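PDB 5WLH: LbaCas13a H328A (C2c2) from Lachnospiraceae bacterium NK4A179, which binds and probably processes pre-crRNA and, as a CRISPR-Cas13a effector, uses the guide to find and cleave target RNA. Local coordinates for residues Y185-L190 against L227-H232; L199-M204 against I216-D221; K659-L664 against A877-D882. All blocks are in the same frame, centred on the assembly; numbering follows the deposited sequence.

Contact 1 of 3, residues Y185-L190 against L227-H232; sequences YLKKSL and LEDFYH
Ser189 and Asp229 meet through a single hydrogen bond, Ser189 OG donating to Asp229 OD2 at 2.8 Å. The hydroxyl comes in on the syn side of that oxygen but 31° out of the carboxylate plane, with Asp229 OD1 only 3.2 Å from Ser189 OG, so it sits near both oxygens while bonding to one. Two torsions set this up: Asp229 carries CG opposite its own backbone N (chi1 -171°), which sends the carboxylate out from the helix, and Ser189 tucks OG between its N and carbonyl carbon (chi1 52°). OD2 has a second hydrogen-bond partner, Tyr69 OH, whose ring also stacks edge-to-face with Phe230.

Charge adds a looser pull. The chain of Lys187, bent at chi3 and chi4, approaches Asp229 from the opposite direction and brings CE to 3.2 Å from Asp229 OD2, yet Lys187 NZ stays 4.0 Å from that oxygen, beyond a salt bridge.

Van der Waals contact is slight: the Leu190 CD2 methyl rests against the charged Asp229 OD2 at 3.8 Å, while the leucine finds apolar neighbours in Tyr69 and Ile71.

Backbone bonds shape both sides. Leu190 N bonds to Lys187 O at 2.9 Å in the 3-10 turn of 188-190, and helix 218-230 ends in a Schellman motif at His232, whose positive phi turns the chain toward helix 233-244. With an alanine at Asp229, Ser189 OG and Tyr69 OH would probably lose their shared acceptor, and Lys187 its nearby negative charge.

One carboxylate oxygen thus ties the loop between helices 175-185 and 193-206 to the last turn of helix 218-230, and the lysine close by would be expected to favour the ionised carboxylate.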
ATOM      1  N   TYR A 185      15.013  23.303  20.176  1.00 43.68           N
ATOM      2  CA  TYR A 185      14.409  24.384  19.414  1.00 46.37           C
ATOM      3  C   TYR A 185      15.228  24.880  18.233  1.00 44.03           C
ATOM      4  O   TYR A 185      14.704  25.665  17.438  1.00 42.47           O
ATOM      5  CB  TYR A 185      14.108  25.576  20.335  1.00 48.86           C
ATOM      6  CG  TYR A 185      13.124  25.246  21.435  1.00 55.47           C
ATOM      7  CD1 TYR A 185      11.811  24.907  21.137  1.00 58.23           C
ATOM      8  CD2 TYR A 185      13.510  25.263  22.770  1.00 56.80           C
ATOM      9  CE1 TYR A 185      10.906  24.598  22.138  1.00 60.39           C
ATOM     10  CE2 TYR A 185      12.612  24.957  23.779  1.00 59.35           C
ATOM     11  CZ  TYR A 185      11.311  24.626  23.458  1.00 60.69           C
ATOM     12  OH  TYR A 185      10.414  24.321  24.457  1.00 60.39           O
ATOM     13  N   LEU A 186      16.479  24.458  18.077  1.00 43.91           N
ATOM     14  CA  LEU A 186      17.292  25.029  17.010  1.00 40.82           C
ATOM     15  C   LEU A 186      16.720  24.697  15.638  1.00 36.72           C
ATOM     16  O   LEU A 186      16.390  23.541  15.352  1.00 37.94           O
ATOM     17  CB  LEU A 186      18.732  24.533  17.100  1.00 39.78           C
ATOM     18  CG  LEU A 186      19.649  25.116  16.030  1.00 36.60           C
ATOM     19  CD1 LEU A 186      19.663  26.640  16.089  1.00 37.89           C
ATOM     20  CD2 LEU A 186      21.041  24.537  16.193  1.00 37.36           C
ATOM     21  N   LYS A 187      16.635  25.722  14.784  1.00 39.95           N
ATOM     22  CA  LYS A 187      16.197  25.549  13.404  1.00 42.63           C
ATOM     23  C   LYS A 187      16.961  24.421  12.721  1.00 46.29           C
ATOM     24  O   LYS A 187      18.180  24.298  12.859  1.00 47.48           O
ATOM     25  CB  LYS A 187      16.390  26.857  12.631  1.00 46.95           C
ATOM     26  CG  LYS A 187      15.176  27.293  11.854  1.00 49.86           C
ATOM     27  CD  LYS A 187      15.410  28.609  11.152  1.00 51.27           C
ATOM     28  CE  LYS A 187      15.917  28.406   9.749  1.00 51.51           C
ATOM     29  NZ  LYS A 187      14.886  27.820   8.858  1.00 52.03           N
ATOM     30  N   LYS A 188      16.228  23.606  11.958  1.00 42.36           N
ATOM     31  CA  LYS A 188      16.792  22.389  11.377  1.00 35.97           C
ATOM     32  C   LYS A 188      17.947  22.703  10.430  1.00 31.55           C
ATOM     33  O   LYS A 188      18.950  21.983  10.408  1.00 34.46           O
ATOM     34  CB  LYS A 188      15.694  21.597  10.641  1.00 47.62           C
ATOM     35  CG  LYS A 188      14.516  21.037  11.506  1.00 58.05           C
ATOM     36  CD  LYS A 188      13.585  22.118  12.133  1.00 63.85           C
ATOM     37  CE  LYS A 188      13.225  23.218  11.129  1.00 62.76           C
ATOM     38  NZ  LYS A 188      12.708  24.435  11.792  1.00 61.48           N
ATOM     39  N   SER A 189      17.822  23.773   9.634  1.00 32.57           N
ATOM     40  CA  SER A 189      18.877  24.159   8.708  1.00 35.99           C
ATOM     41  C   SER A 189      20.153  24.582   9.429  1.00 37.06           C
ATOM     42  O   SER A 189      21.216  24.647   8.804  1.00 35.85           O
ATOM     43  CB  SER A 189      18.388  25.297   7.806  1.00 39.92           C
ATOM     44  OG  SER A 189      17.870  26.355   8.596  1.00 42.91           O
ATOM     45  N   LEU A 190      20.070  24.876  10.723  1.00 36.82           N
ATOM     46  CA  LEU A 190      21.233  25.251  11.515  1.00 35.86           C
ATOM     47  C   LEU A 190      21.788  24.086  12.318  1.00 37.28           C
ATOM     48  O   LEU A 190      22.762  24.270  13.057  1.00 33.74           O
ATOM     49  CB  LEU A 190      20.877  26.408  12.453  1.00 34.91           C
ATOM     50  CG  LEU A 190      20.361  27.687  11.786  1.00 35.55           C
ATOM     51  CD1 LEU A 190      19.922  28.685  12.837  1.00 37.72           C
ATOM     52  CD2 LEU A 190      21.417  28.292  10.872  1.00 36.83           C
ATOM     53  N   LEU A 227      23.449  33.988   8.162  1.00 30.10           N
ATOM     54  CA  LEU A 227      23.140  34.887   7.052  1.00 29.72           C
ATOM     55  C   LEU A 227      23.016  34.130   5.730  1.00 31.60           C
ATOM     56  O   LEU A 227      22.156  34.459   4.907  1.00 30.10           O
ATOM     57  CB  LEU A 227      24.194  35.981   6.938  1.00 31.40           C
ATOM     58  CG  LEU A 227      24.308  36.818   8.217  1.00 39.11           C
ATOM     59  CD1 LEU A 227      25.737  37.283   8.418  1.00 41.65           C
ATOM     60  CD2 LEU A 227      23.357  37.981   8.158  1.00 43.12           C
ATOM     61  N   GLU A 228      23.869  33.126   5.501  1.00 30.34           N
ATOM     62  CA  GLU A 228      23.708  32.281   4.314  1.00 30.26           C
ATOM     63  C   GLU A 228      22.368  31.564   4.331  1.00 30.74           C
ATOM     64  O   GLU A 228      21.739  31.374   3.284  1.00 32.06           O
ATOM     65  CB  GLU A 228      24.835  31.253   4.229  1.00 26.79           C
ATOM     66  CG  GLU A 228      26.222  31.828   4.129  1.00 28.51           C
ATOM     67  CD  GLU A 228      27.285  30.760   4.271  1.00 32.86           C
ATOM     68  OE1 GLU A 228      26.977  29.586   3.948  1.00 36.40           O
ATOM     69  OE2 GLU A 228      28.408  31.079   4.734  1.00 29.53           O
ATOM     70  N   ASP A 229      21.926  31.152   5.518  1.00 27.00           N
ATOM     71  CA  ASP A 229      20.645  30.473   5.665  1.00 24.54           C
ATOM     72  C   ASP A 229      19.482  31.446   5.495  1.00 30.84           C
ATOM     73  O   ASP A 229      18.507  31.153   4.788  1.00 29.06           O
ATOM     74  CB  ASP A 229      20.595  29.792   7.033  1.00 27.96           C
ATOM     75  CG  ASP A 229      19.398  28.874   7.190  1.00 35.30           C
ATOM     76  OD1 ASP A 229      19.148  28.079   6.269  1.00 37.42           O
ATOM     77  OD2 ASP A 229      18.725  28.947   8.242  1.00 34.05           O
ATOM     78  N   PHE A 230      19.589  32.619   6.118  1.00 27.18           N
ATOM     79  CA  PHE A 230      18.539  33.634   6.038  1.00 28.87           C
ATOM     80  C   PHE A 230      18.267  34.055   4.601  1.00 31.60           C
ATOM     81  O   PHE A 230      17.108  34.254   4.213  1.00 34.36           O
ATOM     82  CB  PHE A 230      18.949  34.842   6.876  1.00 25.85           C
ATOM     83  CG  PHE A 230      18.013  36.027   6.764  1.00 30.28           C
ATOM     84  CD1 PHE A 230      16.896  36.113   7.569  1.00 33.77           C
ATOM     85  CD2 PHE A 230      18.273  37.056   5.873  1.00 35.86           C
ATOM     86  CE1 PHE A 230      16.046  37.204   7.481  1.00 33.05           C
ATOM     87  CE2 PHE A 230      17.429  38.150   5.785  1.00 36.87           C
ATOM     88  CZ  PHE A 230      16.321  38.220   6.592  1.00 34.02           C
ATOM     89  N   TYR A 231      19.319  34.217   3.803  1.00 28.09           N
ATOM     90  CA  TYR A 231      19.194  34.632   2.412  1.00 28.09           C
ATOM     91  C   TYR A 231      19.105  33.450   1.456  1.00 30.89           C
ATOM     92  O   TYR A 231      19.095  33.659   0.240  1.00 32.33           O
ATOM     93  CB  TYR A 231      20.362  35.533   2.018  1.00 32.35           C
ATOM     94  CG  TYR A 231      20.247  36.925   2.602  1.00 35.18           C
ATOM     95  CD1 TYR A 231      19.260  37.809   2.163  1.00 37.71           C
ATOM     96  CD2 TYR A 231      21.115  37.351   3.602  1.00 34.87           C
ATOM     97  CE1 TYR A 231      19.146  39.085   2.710  1.00 37.81           C
ATOM     98  CE2 TYR A 231      21.006  38.621   4.153  1.00 36.09           C
ATOM     99  CZ  TYR A 231      20.024  39.483   3.705  1.00 38.05           C
ATOM    100  OH  TYR A 231      19.927  40.748   4.259  1.00 36.95           O
ATOM    101  N   HIS A 232      19.039  32.230   1.989  1.00 30.69           N
ATOM    102  CA  HIS A 232      18.874  30.995   1.211  1.00 33.97           C
ATOM    103  C   HIS A 232      19.837  30.919   0.030  1.00 33.07           C
ATOM    104  O   HIS A 232      19.456  30.580  -1.092  1.00 34.92           O
ATOM    105  CB  HIS A 232      17.432  30.860   0.734  1.00 37.66           C
ATOM    106  CG  HIS A 232      16.433  30.913   1.842  1.00 43.48           C
ATOM    107  ND1 HIS A 232      15.655  32.025   2.088  1.00 45.02           N
ATOM    108  CD2 HIS A 232      16.088  29.996   2.776  1.00 47.37           C
ATOM    109  CE1 HIS A 232      14.872  31.788   3.125  1.00 45.09           C
ATOM    110  NE2 HIS A 232      15.116  30.565   3.562  1.00 48.65           N
TER

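Contact 2 of 3, residues L199-M204 against I216-D221; sequences LKKLLM and IDVQRD
Val218 lays its two methyls over neighbouring residues of helix 193-206: CG2 sits 3.6 Å from Lys201 CG, and CG1 lies 4.0 Å from Leu202 CB. With CG1 opposite its backbone N (chi1 163°) and CG2 beside it, CG1 faces Leu202, while CG2 lies mainly on Lys201 and also reaches the Leu202 backbone. The Leu202 side chain runs at about a right angle to the valine and also touches Ile162 and Ile165 of helix 158-166.

Lys201 continues past Val218 as an extended chain, reaching Ile216 O with NZ at 2.6 Å. The C=O...N angle is 159°, and the ammonium is tilted 17° from the carbonyl plane; Asp213 O is a second acceptor for it. The two are successive helices of an all-helical part of the protein, and the connection enters helix 218-230 through an N-cap at Asp217. There Asp217 OD2 takes Arg220 N at 2.7 Å with its anti lone pair. Separately, Asp221 OD2 uses its anti lone pair to accept Asp217 N at 3.0 Å. The same oxygen of Asp221 forms a salt bridge with Arg194, in the first turn of helix 193-206.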
ATOM      1  N   LEU A 199      26.878  28.452  17.902  1.00 27.31           N
ATOM      2  CA  LEU A 199      25.773  29.041  18.646  1.00 26.98           C
ATOM      3  C   LEU A 199      25.959  28.853  20.143  1.00 25.30           C
ATOM      4  O   LEU A 199      25.743  29.787  20.924  1.00 30.83           O
ATOM      5  CB  LEU A 199      24.460  28.411  18.189  1.00 27.41           C
ATOM      6  CG  LEU A 199      23.215  28.833  18.956  1.00 28.22           C
ATOM      7  CD1 LEU A 199      23.116  30.361  19.013  1.00 28.30           C
ATOM      8  CD2 LEU A 199      22.012  28.233  18.248  1.00 30.43           C
ATOM      9  N   LYS A 200      26.352  27.651  20.561  1.00 30.00           N
ATOM     10  CA  LYS A 200      26.585  27.423  21.981  1.00 30.73           C
ATOM     11  C   LYS A 200      27.642  28.378  22.527  1.00 28.44           C
ATOM     12  O   LYS A 200      27.468  28.961  23.601  1.00 26.73           O
ATOM     13  CB  LYS A 200      27.004  25.981  22.226  1.00 31.35           C
ATOM     14  CG  LYS A 200      27.485  25.779  23.656  1.00 34.77           C
ATOM     15  CD  LYS A 200      27.207  24.399  24.168  1.00 40.52           C
ATOM     16  CE  LYS A 200      27.429  24.355  25.675  1.00 38.11           C
ATOM     17  NZ  LYS A 200      27.365  22.959  26.159  1.00 39.82           N
ATOM     18  N   LYS A 201      28.737  28.550  21.792  1.00 27.10           N
ATOM     19  CA  LYS A 201      29.803  29.448  22.226  1.00 27.67           C
ATOM     20  C   LYS A 201      29.291  30.872  22.351  1.00 30.05           C
ATOM     21  O   LYS A 201      29.591  31.572  23.327  1.00 27.13           O
ATOM     22  CB  LYS A 201      30.958  29.380  21.227  1.00 26.98           C
ATOM     23  CG  LYS A 201      32.148  30.285  21.506  1.00 28.84           C
ATOM     24  CD  LYS A 201      33.390  29.719  20.787  1.00 29.16           C
ATOM     25  CE  LYS A 201      34.624  30.605  20.975  1.00 27.66           C
ATOM     26  NZ  LYS A 201      35.774  30.132  20.128  1.00 27.32           N
ATOM     27  N   LEU A 202      28.496  31.303  21.373  1.00 27.64           N
ATOM     28  CA  LEU A 202      27.885  32.623  21.418  1.00 26.49           C
ATOM     29  C   LEU A 202      26.971  32.772  22.628  1.00 24.06           C
ATOM     30  O   LEU A 202      27.014  33.796  23.321  1.00 30.59           O
ATOM     31  CB  LEU A 202      27.106  32.854  20.127  1.00 26.21           C
ATOM     32  CG  LEU A 202      26.139  34.027  20.072  1.00 29.20           C
ATOM     33  CD1 LEU A 202      26.920  35.286  20.070  1.00 33.59           C
ATOM     34  CD2 LEU A 202      25.294  33.932  18.807  1.00 37.31           C
ATOM     35  N   LEU A 203      26.143  31.763  22.906  1.00 29.45           N
ATOM     36  CA  LEU A 203      25.208  31.867  24.026  1.00 27.77           C
ATOM     37  C   LEU A 203      25.935  31.847  25.363  1.00 31.88           C
ATOM     38  O   LEU A 203      25.518  32.519  26.314  1.00 30.09           O
ATOM     39  CB  LEU A 203      24.186  30.734  23.967  1.00 27.69           C
ATOM     40  CG  LEU A 203      23.168  30.900  22.839  1.00 28.99           C
ATOM     41  CD1 LEU A 203      22.378  29.610  22.650  1.00 28.90           C
ATOM     42  CD2 LEU A 203      22.244  32.069  23.163  1.00 31.20           C
ATOM     43  N   MET A 204      27.005  31.057  25.470  1.00 29.17           N
ATOM     44  CA  MET A 204      27.776  31.063  26.712  1.00 31.57           C
ATOM     45  C   MET A 204      28.449  32.411  26.932  1.00 31.39           C
ATOM     46  O   MET A 204      28.481  32.918  28.064  1.00 34.29           O
ATOM     47  CB  MET A 204      28.798  29.926  26.706  1.00 30.40           C
ATOM     48  CG  MET A 204      28.158  28.528  26.711  1.00 31.42           C
ATOM     49  SD  MET A 204      27.393  28.026  28.271  1.00 33.38           S
ATOM     50  CE  MET A 204      28.847  27.615  29.251  1.00 37.43           C
ATOM     51  N   ILE A 216      36.326  26.664  17.180  1.00 32.68           N
ATOM     52  CA  ILE A 216      35.086  27.216  16.651  1.00 29.76           C
ATOM     53  C   ILE A 216      35.184  28.734  16.656  1.00 30.37           C
ATOM     54  O   ILE A 216      35.604  29.336  17.654  1.00 30.81           O
ATOM     55  CB  ILE A 216      33.879  26.735  17.472  1.00 30.46           C
ATOM     56  CG1 ILE A 216      33.641  25.242  17.241  1.00 30.56           C
ATOM     57  CG2 ILE A 216      32.632  27.546  17.134  1.00 29.27           C
ATOM     58  CD1 ILE A 216      33.112  24.916  15.882  1.00 33.29           C
ATOM     59  N   ASP A 217      34.793  29.349  15.543  1.00 30.04           N
ATOM     60  CA  ASP A 217      34.738  30.799  15.407  1.00 30.87           C
ATOM     61  C   ASP A 217      33.275  31.212  15.319  1.00 29.53           C
ATOM     62  O   ASP A 217      32.581  30.822  14.374  1.00 30.87           O
ATOM     63  CB  ASP A 217      35.496  31.248  14.163  1.00 34.14           C
ATOM     64  CG  ASP A 217      35.551  32.749  14.026  1.00 42.76           C
ATOM     65  OD1 ASP A 217      36.418  33.371  14.676  1.00 50.57           O
ATOM     66  OD2 ASP A 217      34.732  33.304  13.268  1.00 42.19           O
ATOM     67  N   VAL A 218      32.810  32.007  16.289  1.00 27.73           N
ATOM     68  CA  VAL A 218      31.393  32.373  16.309  1.00 28.06           C
ATOM     69  C   VAL A 218      31.005  33.084  15.018  1.00 28.09           C
ATOM     70  O   VAL A 218      29.956  32.795  14.424  1.00 26.83           O
ATOM     71  CB  VAL A 218      31.068  33.227  17.548  1.00 30.70           C
ATOM     72  CG1 VAL A 218      29.733  33.940  17.346  1.00 31.55           C
ATOM     73  CG2 VAL A 218      31.013  32.353  18.784  1.00 27.17           C
ATOM     74  N   GLN A 219      31.850  34.002  14.551  1.00 26.70           N
ATOM     75  CA  GLN A 219      31.521  34.762  13.350  1.00 28.15           C
ATOM     76  C   GLN A 219      31.387  33.850  12.131  1.00 29.00           C
ATOM     77  O   GLN A 219      30.389  33.906  11.404  1.00 30.14           O
ATOM     78  CB  GLN A 219      32.583  35.832  13.097  1.00 29.80           C
ATOM     79  CG  GLN A 219      32.245  36.712  11.910  1.00 28.03           C
ATOM     80  CD  GLN A 219      31.077  37.624  12.217  1.00 31.31           C
ATOM     81  OE1 GLN A 219      31.100  38.364  13.208  1.00 32.66           O
ATOM     82  NE2 GLN A 219      30.029  37.547  11.404  1.00 29.55           N
ATOM     83  N   ARG A 220      32.388  33.009  11.883  1.00 25.86           N
ATOM     84  CA  ARG A 220      32.392  32.232  10.647  1.00 29.18           C
ATOM     85  C   ARG A 220      31.484  31.011  10.739  1.00 27.89           C
ATOM     86  O   ARG A 220      30.784  30.678   9.776  1.00 29.74           O
ATOM     87  CB  ARG A 220      33.821  31.805  10.304  1.00 29.92           C
ATOM     88  CG  ARG A 220      33.980  31.262   8.898  1.00 29.80           C
ATOM     89  CD  ARG A 220      34.106  32.381   7.867  1.00 26.35           C
ATOM     90  NE  ARG A 220      34.002  31.848   6.517  1.00 29.91           N
ATOM     91  CZ  ARG A 220      32.979  32.065   5.694  1.00 32.59           C
ATOM     92  NH1 ARG A 220      31.956  32.822   6.080  1.00 28.98           N
ATOM     93  NH2 ARG A 220      32.979  31.524   4.481  1.00 31.25           N
ATOM     94  N   ASP A 221      31.477  30.338  11.883  1.00 26.68           N
ATOM     95  CA  ASP A 221      30.781  29.064  12.009  1.00 29.45           C
ATOM     96  C   ASP A 221      29.306  29.222  12.335  1.00 27.90           C
ATOM     97  O   ASP A 221      28.505  28.362  11.945  1.00 28.20           O
ATOM     98  CB  ASP A 221      31.452  28.201  13.077  1.00 28.36           C
ATOM     99  CG  ASP A 221      32.766  27.606  12.592  1.00 30.72           C
ATOM    100  OD1 ASP A 221      32.778  27.047  11.479  1.00 35.11           O
ATOM    101  OD2 ASP A 221      33.780  27.710  13.309  1.00 30.44           O
TER

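Contact 3 of 3, residues K659-L664 against A877-D882; sequences KLLIDL and ADFVPD
Helix 654-665 and the loop before helix 891-898 stand well apart here, the nearest alpha carbons, those of Leu661 and Val880, being 9.3 Å from one another, so the gap is bridged by side chains. On the helix the work falls to Leu661, whose CG lies opposite the carbonyl carbon and beside the backbone N (chi1 -79°), directing its CD1 methyl to the loop. That methyl meets Phe879 CZ at 4.1 Å, with Phe879 CE2 next to it at 4.2 Å. It reaches the ring obliquely, the two side chains coming from opposite directions.

Val880 supplies the second surface: its CG2 is 4.2 Å from Leu661 CD1. The same CG2 stands 3.4 Å above one face of the Phe879 ring, offset toward the rim, so valine and phenylalanine pack on each other while both touch the leucine. Val880 has a positive phi (40°), and both it and Phe879 reach Leu661.

Phe643 of helix 635-645 touches both Leu661 and Phe879, and Phe883 also packs on the leucine. The arrangement is plain hydrophobic packing of a loop, which leads on to helix 891-898, against helices 654-665 and 635-645. Polar ties lie around it: Lys640 NZ bonds to Phe879 O, and Lys658 forms a salt bridge with Asp882.

The direct contact is therefore apolar, of van der Waals and hydrophobic character and modest in area, with all three touching side chains buried; it carries no directional bond of its own, and those to the loop come from Lys640 and Lys658.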
ATOM      1  N   LYS A 659     -41.438   5.343  -6.867  1.00 29.00           N
ATOM      2  CA  LYS A 659     -40.834   6.444  -7.606  1.00 30.78           C
ATOM      3  C   LYS A 659     -39.340   6.514  -7.337  1.00 28.77           C
ATOM      4  O   LYS A 659     -38.535   6.632  -8.269  1.00 26.90           O
ATOM      5  CB  LYS A 659     -41.506   7.765  -7.236  1.00 30.26           C
ATOM      6  CG  LYS A 659     -40.887   8.973  -7.912  1.00 35.00           C
ATOM      7  CD  LYS A 659     -39.992   9.730  -6.960  1.00 39.07           C
ATOM      8  CE  LYS A 659     -39.761  11.168  -7.408  1.00 40.84           C
ATOM      9  NZ  LYS A 659     -38.965  11.254  -8.667  1.00 37.58           N
ATOM     10  N   LEU A 660     -38.958   6.442  -6.061  1.00 27.25           N
ATOM     11  CA  LEU A 660     -37.543   6.454  -5.691  1.00 27.83           C
ATOM     12  C   LEU A 660     -36.808   5.262  -6.300  1.00 26.94           C
ATOM     13  O   LEU A 660     -35.732   5.419  -6.886  1.00 29.66           O
ATOM     14  CB  LEU A 660     -37.405   6.457  -4.163  1.00 24.19           C
ATOM     15  CG  LEU A 660     -35.979   6.470  -3.588  1.00 25.54           C
ATOM     16  CD1 LEU A 660     -35.194   7.643  -4.138  1.00 24.89           C
ATOM     17  CD2 LEU A 660     -36.017   6.552  -2.081  1.00 29.42           C
ATOM     18  N   LEU A 661     -37.380   4.062  -6.165  1.00 26.95           N
ATOM     19  CA  LEU A 661     -36.751   2.854  -6.697  1.00 28.26           C
ATOM     20  C   LEU A 661     -36.434   3.002  -8.174  1.00 30.89           C
ATOM     21  O   LEU A 661     -35.331   2.662  -8.629  1.00 27.19           O
ATOM     22  CB  LEU A 661     -37.663   1.648  -6.475  1.00 27.99           C
ATOM     23  CG  LEU A 661     -37.707   1.018  -5.092  1.00 32.19           C
ATOM     24  CD1 LEU A 661     -38.929   0.115  -4.991  1.00 34.16           C
ATOM     25  CD2 LEU A 661     -36.409   0.248  -4.801  1.00 33.24           C
ATOM     26  N   ILE A 662     -37.401   3.505  -8.947  1.00 27.07           N
ATOM     27  CA  ILE A 662     -37.171   3.684 -10.373  1.00 28.72           C
ATOM     28  C   ILE A 662     -36.075   4.715 -10.603  1.00 28.40           C
ATOM     29  O   ILE A 662     -35.192   4.521 -11.443  1.00 28.32           O
ATOM     30  CB  ILE A 662     -38.484   4.069 -11.086  1.00 25.55           C
ATOM     31  CG1 ILE A 662     -39.478   2.910 -11.000  1.00 28.28           C
ATOM     32  CG2 ILE A 662     -38.217   4.434 -12.533  1.00 28.47           C
ATOM     33  CD1 ILE A 662     -40.884   3.283 -11.438  1.00 33.70           C
ATOM     34  N   ASP A 663     -36.101   5.819  -9.847  1.00 26.03           N
ATOM     35  CA  ASP A 663     -35.057   6.835  -9.981  1.00 26.13           C
ATOM     36  C   ASP A 663     -33.675   6.255  -9.714  1.00 25.47           C
ATOM     37  O   ASP A 663     -32.721   6.545 -10.445  1.00 28.65           O
ATOM     38  CB  ASP A 663     -35.303   7.981  -9.007  1.00 27.25           C
ATOM     39  CG  ASP A 663     -36.466   8.862  -9.407  1.00 33.20           C
ATOM     40  OD1 ASP A 663     -37.015   8.702 -10.525  1.00 34.04           O
ATOM     41  OD2 ASP A 663     -36.824   9.719  -8.578  1.00 33.45           O
ATOM     42  N   LEU A 664     -33.544   5.442  -8.665  1.00 28.90           N
ATOM     43  CA  LEU A 664     -32.222   4.983  -8.248  1.00 27.15           C
ATOM     44  C   LEU A 664     -31.670   3.891  -9.153  1.00 31.23           C
ATOM     45  O   LEU A 664     -30.457   3.837  -9.376  1.00 29.81           O
ATOM     46  CB  LEU A 664     -32.262   4.480  -6.803  1.00 27.66           C
ATOM     47  CG  LEU A 664     -32.598   5.536  -5.734  1.00 29.21           C
ATOM     48  CD1 LEU A 664     -32.337   5.000  -4.345  1.00 29.08           C
ATOM     49  CD2 LEU A 664     -31.827   6.846  -5.956  1.00 31.59           C
ATOM     50  N   ALA A 877     -43.895 -10.041  -1.093  1.00 56.60           N
ATOM     51  CA  ALA A 877     -44.240 -10.186  -2.502  1.00 59.73           C
ATOM     52  C   ALA A 877     -45.219  -9.119  -2.970  1.00 59.61           C
ATOM     53  O   ALA A 877     -45.360  -8.919  -4.180  1.00 61.69           O
ATOM     54  CB  ALA A 877     -44.817 -11.578  -2.764  1.00 61.22           C
ATOM     55  N   ASP A 878     -45.894  -8.433  -2.048  1.00 56.17           N
ATOM     56  CA  ASP A 878     -46.826  -7.367  -2.387  1.00 57.74           C
ATOM     57  C   ASP A 878     -46.159  -6.008  -2.552  1.00 53.60           C
ATOM     58  O   ASP A 878     -46.802  -5.076  -3.049  1.00 54.17           O
ATOM     59  CB  ASP A 878     -47.917  -7.250  -1.315  1.00 63.38           C
ATOM     60  CG  ASP A 878     -48.877  -8.424  -1.326  1.00 67.98           C
ATOM     61  OD1 ASP A 878     -48.828  -9.232  -2.279  1.00 69.52           O
ATOM     62  OD2 ASP A 878     -49.680  -8.535  -0.378  1.00 70.88           O
ATOM     63  N   PHE A 879     -44.898  -5.863  -2.152  1.00 46.54           N
ATOM     64  CA  PHE A 879     -44.231  -4.566  -2.199  1.00 41.47           C
ATOM     65  C   PHE A 879     -43.706  -4.326  -3.608  1.00 42.47           C
ATOM     66  O   PHE A 879     -42.792  -5.024  -4.065  1.00 39.56           O
ATOM     67  CB  PHE A 879     -43.105  -4.497  -1.171  1.00 38.29           C
ATOM     68  CG  PHE A 879     -42.265  -3.258  -1.284  1.00 35.32           C
ATOM     69  CD1 PHE A 879     -42.818  -2.007  -1.064  1.00 33.43           C
ATOM     70  CD2 PHE A 879     -40.924  -3.346  -1.622  1.00 34.67           C
ATOM     71  CE1 PHE A 879     -42.051  -0.865  -1.172  1.00 34.29           C
ATOM     72  CE2 PHE A 879     -40.155  -2.211  -1.739  1.00 34.18           C
ATOM     73  CZ  PHE A 879     -40.714  -0.968  -1.504  1.00 35.53           C
ATOM     74  N   VAL A 880     -44.296  -3.346  -4.290  1.00 43.25           N
ATOM     75  CA  VAL A 880     -43.941  -2.927  -5.646  1.00 45.79           C
ATOM     76  C   VAL A 880     -43.621  -4.137  -6.520  1.00 50.92           C
ATOM     77  O   VAL A 880     -42.509  -4.236  -7.056  1.00 52.02           O
ATOM     78  CB  VAL A 880     -42.771  -1.929  -5.616  1.00 47.49           C
ATOM     79  CG1 VAL A 880     -42.655  -1.192  -6.943  1.00 48.78           C
ATOM     80  CG2 VAL A 880     -42.976  -0.932  -4.499  1.00 47.08           C
ATOM     81  N   PRO A 881     -44.547  -5.085  -6.693  1.00 56.05           N
ATOM     82  CA  PRO A 881     -44.249  -6.245  -7.545  1.00 57.31           C
ATOM     83  C   PRO A 881     -44.119  -5.890  -9.016  1.00 58.24           C
ATOM     84  O   PRO A 881     -43.600  -6.705  -9.791  1.00 61.84           O
ATOM     85  CB  PRO A 881     -45.444  -7.171  -7.298  1.00 58.16           C
ATOM     86  CG  PRO A 881     -46.570  -6.233  -7.006  1.00 58.66           C
ATOM     87  CD  PRO A 881     -45.963  -5.054  -6.277  1.00 59.15           C
ATOM     88  N   ASP A 882     -44.569  -4.702  -9.415  1.00 58.54           N
ATOM     89  CA  ASP A 882     -44.508  -4.218 -10.786  1.00 59.64           C
ATOM     90  C   ASP A 882     -43.203  -3.493 -11.091  1.00 57.39           C
ATOM     91  O   ASP A 882     -43.127  -2.754 -12.078  1.00 53.99           O
ATOM     92  CB  ASP A 882     -45.695  -3.287 -11.048  1.00 57.67           C
ATOM     93  CG  ASP A 882     -45.993  -2.381  -9.854  1.00 54.51           C
ATOM     94  OD1 ASP A 882     -45.941  -2.866  -8.709  1.00 43.41           O
ATOM     95  OD2 ASP A 882     -46.264  -1.182 -10.062  1.00 58.03           O
TER

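In the fold
Contacts 1 and 2 share helix 218-230, using its last and first turns respectively, and contact 2 is nested inside the chain loop that contact 1 closes. Their centres are about 14 Å apart, and Leu186 CD1 packs against Leu199 CD2 at 3.6 Å between them. Contact 1 is partly buried, polar and close to the bound RNA, about 4 Å at the nearest atoms; contact 2 is buried and mixes apolar packing with a lysine-to-carbonyl bond. Contact 3, also buried, lies on the opposite side of the chain's centre, its centre about 68 Å from that of contact 1 and about 81 Å from that of contact 2, and joins segments 213 residues apart at their closest ends by apolar side chains alone.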